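Local coordinates for protein photosystem II stability/assembly factor HCF136, chloroplastic (Cyanidioschyzon merolae, PDB 5OJ3) that is probably essential for photosystem II biogenesis, being required to assemble an early intermediate that includes D2 and cytochrome b559, at residues N167-S171 / V182-V188; E224-S228 / S271-R277. All blocks are in the same frame, centred on the assembly; numbering follows the deposited sequence.

Contact 1: N167-S171 / V182-V188; sequences NYRFS and VIGKPPV
Arg169 and Lys185 form an antiparallel hydrogen-bonded pair in which each backbone both gives and takes. Lys185 N donates to Arg169 O over 2.7 Å, and Arg169 N returns a longer bond of 3.2 Å to Lys185 O. Phe170 and Gly184 follow as a non-hydrogen-bonded pair, so their backbones bond outward: Phe170 to Gly137 of strand 133-137, and Gly184 to the next strand, where its N bonds to Val188 O at 2.9 Å and its O takes a weak bond from Val188 N. Between those partners the chain turns back through Pro186, entered by a cis peptide bond. Further along, Ser171 N reaches Ile183 O at 2.8 Å. Asn172 also bonds to the backbone of Ile183, a pattern consistent with a classic beta bulge.

The Tyr168 ring crosses the turn. With CG anti to its own carbonyl carbon (chi1 -70°), it takes Val188 CG2 over one face in a CH-pi contact, 3.6 Å from the ring centroid, while Pro186 CD meets its edge. On the face of Arg169 and Lys185, NH1 and NZ lie 4.0 Å apart; the lysine's long, weak ion pair with Glu211 may ease this like-charge proximity.

Phe170 CD1 packs on Val182 CG1 at 3.6 Å, and both side chains rest on Val136 of strand 133-137, while Phe170 also meets the Phe157 ring. Ile183 leans instead on Pro212 and Val215 of strand 212-219, placing the hairpin between the preceding and following propeller sheets.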
loop_
_atom_site.group_PDB
_atom_site.type_symbol
_atom_site.label_atom_id
_atom_site.label_comp_id
_atom_site.label_asym_id
_atom_site.label_seq_id
_atom_site.Cartn_x
_atom_site.Cartn_y
_atom_site.Cartn_z
ATOM N N ASN A 167 -22.627 2.715 7.041
ATOM C CA ASN A 167 -21.246 2.287 7.234
ATOM C C ASN A 167 -20.651 1.749 5.929
ATOM O O ASN A 167 -21.326 1.056 5.166
ATOM C CB ASN A 167 -21.170 1.252 8.368
ATOM C CG ASN A 167 -22.079 0.054 8.146
ATOM O OD1 ASN A 167 -21.988 -0.638 7.134
ATOM N ND2 ASN A 167 -22.974 -0.186 9.098
ATOM N N TYR A 168 -19.390 2.089 5.670
ATOM C CA TYR A 168 -18.729 1.832 4.398
ATOM C C TYR A 168 -17.569 0.850 4.578
ATOM O O TYR A 168 -17.353 0.294 5.660
ATOM C CB TYR A 168 -18.244 3.147 3.788
ATOM C CG TYR A 168 -19.329 4.070 3.272
ATOM C CD1 TYR A 168 -20.187 4.735 4.135
ATOM C CD2 TYR A 168 -19.479 4.286 1.907
ATOM C CE1 TYR A 168 -21.171 5.580 3.660
ATOM C CE2 TYR A 168 -20.459 5.124 1.420
ATOM C CZ TYR A 168 -21.301 5.772 2.298
ATOM O OH TYR A 168 -22.277 6.612 1.811
ATOM N N ARG A 169 -16.821 0.631 3.495
ATOM C CA ARG A 169 -15.525 -0.039 3.558
ATOM C C ARG A 169 -14.442 1.027 3.639
ATOM O O ARG A 169 -14.341 1.877 2.751
ATOM C CB ARG A 169 -15.290 -0.936 2.341
ATOM C CG ARG A 169 -13.809 -1.294 2.106
ATOM C CD ARG A 169 -13.485 -1.471 0.621
ATOM N NE ARG A 169 -12.062 -1.294 0.318
ATOM C CZ ARG A 169 -11.506 -1.561 -0.863
ATOM N NH1 ARG A 169 -12.247 -2.029 -1.857
ATOM N NH2 ARG A 169 -10.209 -1.358 -1.055
ATOM N N PHE A 170 -13.635 0.982 4.694
ATOM C CA PHE A 170 -12.616 1.995 4.944
ATOM C C PHE A 170 -11.276 1.513 4.406
ATOM O O PHE A 170 -10.739 0.502 4.876
ATOM C CB PHE A 170 -12.534 2.322 6.432
ATOM C CG PHE A 170 -13.663 3.180 6.906
ATOM C CD1 PHE A 170 -13.664 4.541 6.653
ATOM C CD2 PHE A 170 -14.742 2.626 7.572
ATOM C CE1 PHE A 170 -14.708 5.335 7.071
ATOM C CE2 PHE A 170 -15.790 3.414 7.995
ATOM C CZ PHE A 170 -15.774 4.768 7.742
ATOM N N SER A 171 -10.737 2.246 3.430
ATOM C CA SER A 171 -9.580 1.771 2.679
ATOM C C SER A 171 -8.272 2.027 3.418
ATOM O O SER A 171 -7.432 1.126 3.523
ATOM C CB SER A 171 -9.552 2.424 1.296
ATOM O OG SER A 171 -10.604 1.931 0.486
ATOM N N VAL A 182 -8.874 9.576 6.702
ATOM C CA VAL A 182 -9.431 8.274 6.348
ATOM C C VAL A 182 -10.224 8.422 5.058
ATOM O O VAL A 182 -10.884 9.445 4.842
ATOM C CB VAL A 182 -10.334 7.708 7.468
ATOM C CG1 VAL A 182 -10.528 6.208 7.303
ATOM C CG2 VAL A 182 -9.757 8.019 8.832
ATOM N N ILE A 183 -10.154 7.408 4.193
ATOM C CA ILE A 183 -10.997 7.348 3.008
ATOM C C ILE A 183 -11.629 5.965 2.928
ATOM O O ILE A 183 -11.155 5.001 3.532
ATOM C CB ILE A 183 -10.238 7.669 1.698
ATOM C CG1 ILE A 183 -9.337 6.506 1.280
ATOM C CG2 ILE A 183 -9.437 8.954 1.834
ATOM C CD1 ILE A 183 -8.367 6.866 0.176
ATOM N N GLY A 184 -12.721 5.878 2.167
ATOM C CA GLY A 184 -13.470 4.645 2.064
ATOM C C GLY A 184 -14.164 4.506 0.724
ATOM O O GLY A 184 -14.071 5.379 -0.141
ATOM N N LYS A 185 -14.868 3.384 0.563
ATOM C CA LYS A 185 -15.637 3.082 -0.635
ATOM C C LYS A 185 -17.082 2.770 -0.266
ATOM O O LYS A 185 -17.324 2.015 0.685
ATOM C CB LYS A 185 -15.038 1.893 -1.401
ATOM C CG LYS A 185 -16.047 1.129 -2.251
ATOM C CD LYS A 185 -15.378 0.078 -3.121
ATOM C CE LYS A 185 -14.499 0.716 -4.185
ATOM N NZ LYS A 185 -13.862 -0.327 -5.036
ATOM N N PRO A 186 -18.072 3.339 -0.985
ATOM C CA PRO A 186 -18.069 4.405 -1.997
ATOM C C PRO A 186 -17.339 5.677 -1.555
ATOM O O PRO A 186 -17.069 5.809 -0.362
ATOM C CB PRO A 186 -19.562 4.670 -2.194
ATOM C CG PRO A 186 -20.161 3.328 -2.058
ATOM C CD PRO A 186 -19.363 2.628 -0.976
ATOM N N PRO A 187 -17.030 6.594 -2.498
ATOM C CA PRO A 187 -16.161 7.733 -2.158
ATOM C C PRO A 187 -16.580 8.475 -0.899
ATOM O O PRO A 187 -17.607 9.159 -0.871
ATOM C CB PRO A 187 -16.277 8.634 -3.394
ATOM C CG PRO A 187 -16.554 7.696 -4.510
ATOM C CD PRO A 187 -17.367 6.568 -3.935
ATOM N N VAL A 188 -15.763 8.350 0.144
ATOM C CA VAL A 188 -16.010 8.968 1.444
ATOM C C VAL A 188 -14.664 9.371 2.026
ATOM O O VAL A 188 -13.694 8.614 1.949
ATOM C CB VAL A 188 -16.764 8.013 2.403
ATOM C CG1 VAL A 188 -16.846 8.606 3.800
ATOM C CG2 VAL A 188 -18.164 7.712 1.893
#

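Contact 2: E224-S228 / S271-R277; sequences EMVTS and SIVSVSR
Ser228 and Ser271 join two successive blades of the seven-bladed beta-propeller, one supplying its second strand, 222-227, and the other the bent edge 272-277. Ser271 OG donates to Ser228 OG across 3.0 Å. The neighbouring backbone adds a second link, as Ile272 N bonds to Ser228 O at 3.0 Å. An alanine in place of Ser228 would probably leave the Ser271 hydroxyl without this acceptor, the backbone bond from Ile272 N remaining.

Farther along, Val226 and Val275 reach toward each other tip to tip, their CG1 methyls 4.0 Å apart; Leu213 and Ala285 also touch Val275, and Val226 also touches Ile232 and Tyr283. At the other end Arg277, extended from CG to NE with CG anti to the backbone N (chi1 -167°), comes across Glu224 at about a right angle. Its NE gives a weak salt-bridge bond to Glu224 OE1 at 3.4 Å, with carboxylate and guanidinium planes 81° apart. In the second shell, Ser228 bonds through its backbone to Glu211, and Thr227 OG1 to Pro209 O. The stronger partner of the Glu224 carboxylate is Tyr283, whose OH is hydrogen-bonded to the same OE1.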
loop_
_atom_site.group_PDB
_atom_site.type_symbol
_atom_site.label_atom_id
_atom_site.label_comp_id
_atom_site.label_asym_id
_atom_site.label_seq_id
_atom_site.Cartn_x
_atom_site.Cartn_y
_atom_site.Cartn_z
ATOM N N GLU A 224 -2.325 14.521 0.377
ATOM C CA GLU A 224 -2.360 14.160 -1.035
ATOM C C GLU A 224 -3.237 12.932 -1.233
ATOM O O GLU A 224 -3.079 11.930 -0.528
ATOM C CB GLU A 224 -0.954 13.898 -1.577
ATOM C CG GLU A 224 -0.164 15.158 -1.897
ATOM C CD GLU A 224 1.186 14.858 -2.521
ATOM O OE1 GLU A 224 1.494 13.664 -2.722
ATOM O OE2 GLU A 224 1.940 15.813 -2.806
ATOM N N MET A 225 -4.156 13.012 -2.192
ATOM C CA MET A 225 -5.052 11.913 -2.524
ATOM C C MET A 225 -4.737 11.378 -3.915
ATOM O O MET A 225 -4.465 12.148 -4.842
ATOM C CB MET A 225 -6.518 12.354 -2.461
ATOM C CG MET A 225 -7.473 11.445 -3.227
ATOM S SD MET A 225 -9.192 11.950 -3.088
ATOM C CE MET A 225 -9.050 13.668 -3.566
ATOM N N VAL A 226 -4.781 10.055 -4.052
ATOM C CA VAL A 226 -4.655 9.376 -5.335
ATOM C C VAL A 226 -5.946 8.614 -5.590
ATOM O O VAL A 226 -6.485 7.968 -4.685
ATOM C CB VAL A 226 -3.443 8.424 -5.359
ATOM C CG1 VAL A 226 -3.265 7.817 -6.741
ATOM C CG2 VAL A 226 -2.207 9.171 -4.939
ATOM N N THR A 227 -6.445 8.695 -6.818
ATOM C CA THR A 227 -7.725 8.100 -7.167
ATOM C C THR A 227 -7.531 6.894 -8.076
ATOM O O THR A 227 -6.465 6.689 -8.664
ATOM C CB THR A 227 -8.638 9.121 -7.852
ATOM O OG1 THR A 227 -8.250 9.268 -9.222
ATOM C CG2 THR A 227 -8.549 10.469 -7.155
ATOM N N SER A 228 -8.596 6.091 -8.174
ATOM C CA SER A 228 -8.605 4.938 -9.069
ATOM C C SER A 228 -8.154 5.301 -10.480
ATOM O O SER A 228 -7.548 4.474 -11.172
ATOM C CB SER A 228 -10.001 4.323 -9.095
ATOM O OG SER A 228 -10.287 3.758 -10.363
ATOM N N SER A 271 -8.304 1.876 -14.797
ATOM C CA SER A 271 -8.071 2.037 -13.372
ATOM C C SER A 271 -6.733 1.412 -13.000
ATOM O O SER A 271 -6.179 0.589 -13.734
ATOM C CB SER A 271 -9.193 1.396 -12.542
ATOM O OG SER A 271 -10.444 2.001 -12.818
ATOM N N ILE A 272 -6.225 1.814 -11.837
ATOM C CA ILE A 272 -4.935 1.359 -11.340
ATOM C C ILE A 272 -5.128 0.663 -9.997
ATOM O O ILE A 272 -6.149 0.823 -9.323
ATOM C CB ILE A 272 -3.912 2.509 -11.233
ATOM C CG1 ILE A 272 -4.265 3.439 -10.072
ATOM C CG2 ILE A 272 -3.817 3.266 -12.553
ATOM C CD1 ILE A 272 -3.369 4.655 -9.970
ATOM N N VAL A 273 -4.115 -0.114 -9.608
ATOM C CA VAL A 273 -4.184 -0.987 -8.442
ATOM C C VAL A 273 -2.854 -0.866 -7.706
ATOM O O VAL A 273 -1.821 -0.547 -8.298
ATOM C CB VAL A 273 -4.489 -2.457 -8.852
ATOM C CG1 VAL A 273 -4.265 -3.443 -7.703
ATOM C CG2 VAL A 273 -5.904 -2.582 -9.417
ATOM N N SER A 274 -2.892 -1.111 -6.394
ATOM C CA SER A 274 -1.688 -1.298 -5.582
ATOM C C SER A 274 -0.779 -0.070 -5.653
ATOM O O SER A 274 0.397 -0.144 -6.017
ATOM C CB SER A 274 -0.933 -2.561 -6.006
ATOM O OG SER A 274 0.342 -2.623 -5.393
ATOM N N VAL A 275 -1.351 1.063 -5.289
ATOM C CA VAL A 275 -0.642 2.334 -5.330
ATOM C C VAL A 275 -0.055 2.602 -3.956
ATOM O O VAL A 275 -0.721 2.427 -2.929
ATOM C CB VAL A 275 -1.581 3.473 -5.763
ATOM C CG1 VAL A 275 -0.778 4.723 -6.120
ATOM C CG2 VAL A 275 -2.446 3.023 -6.915
ATOM N N SER A 276 1.198 3.038 -3.944
ATOM C CA SER A 276 1.911 3.345 -2.717
ATOM C C SER A 276 2.736 4.594 -2.955
ATOM O O SER A 276 3.122 4.896 -4.089
ATOM C CB SER A 276 2.808 2.190 -2.261
ATOM O OG SER A 276 3.897 2.013 -3.148
ATOM N N ARG A 277 3.013 5.309 -1.871
ATOM C CA ARG A 277 3.779 6.540 -1.929
ATOM C C ARG A 277 5.133 6.351 -1.262
ATOM O O ARG A 277 5.249 5.711 -0.211
ATOM C CB ARG A 277 3.032 7.705 -1.264
ATOM C CG ARG A 277 3.677 9.040 -1.596
ATOM C CD ARG A 277 2.761 10.189 -1.276
ATOM N NE ARG A 277 3.452 11.454 -1.134
ATOM C CZ ARG A 277 4.300 11.768 -0.168
ATOM N NH1 ARG A 277 4.549 10.930 0.822
ATOM N NH2 ARG A 277 4.852 12.963 -0.171
#

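How the contacts relate
The two contacts illustrate two kinds of joint in this propeller: contact 1 pairs neighbouring strands inside one blade, whereas contact 2 spans two successive blades. Their centres are 14 Å apart and their nearest atoms about 5 Å, so they do not touch. Strand 212-219 and the residue before it bridge the gap: Pro212 receives Ile183 from contact 1 and Met225 of segment 224-228, and Glu211 makes a long, weak ion pair with Lys185 and a backbone hydrogen bond with Ser228. Contact 2 lies closer to the centre of the chain, about 9 Å away against 16 Å for contact 1. Along the sequence they come in series, following the order of the blades around the central pore.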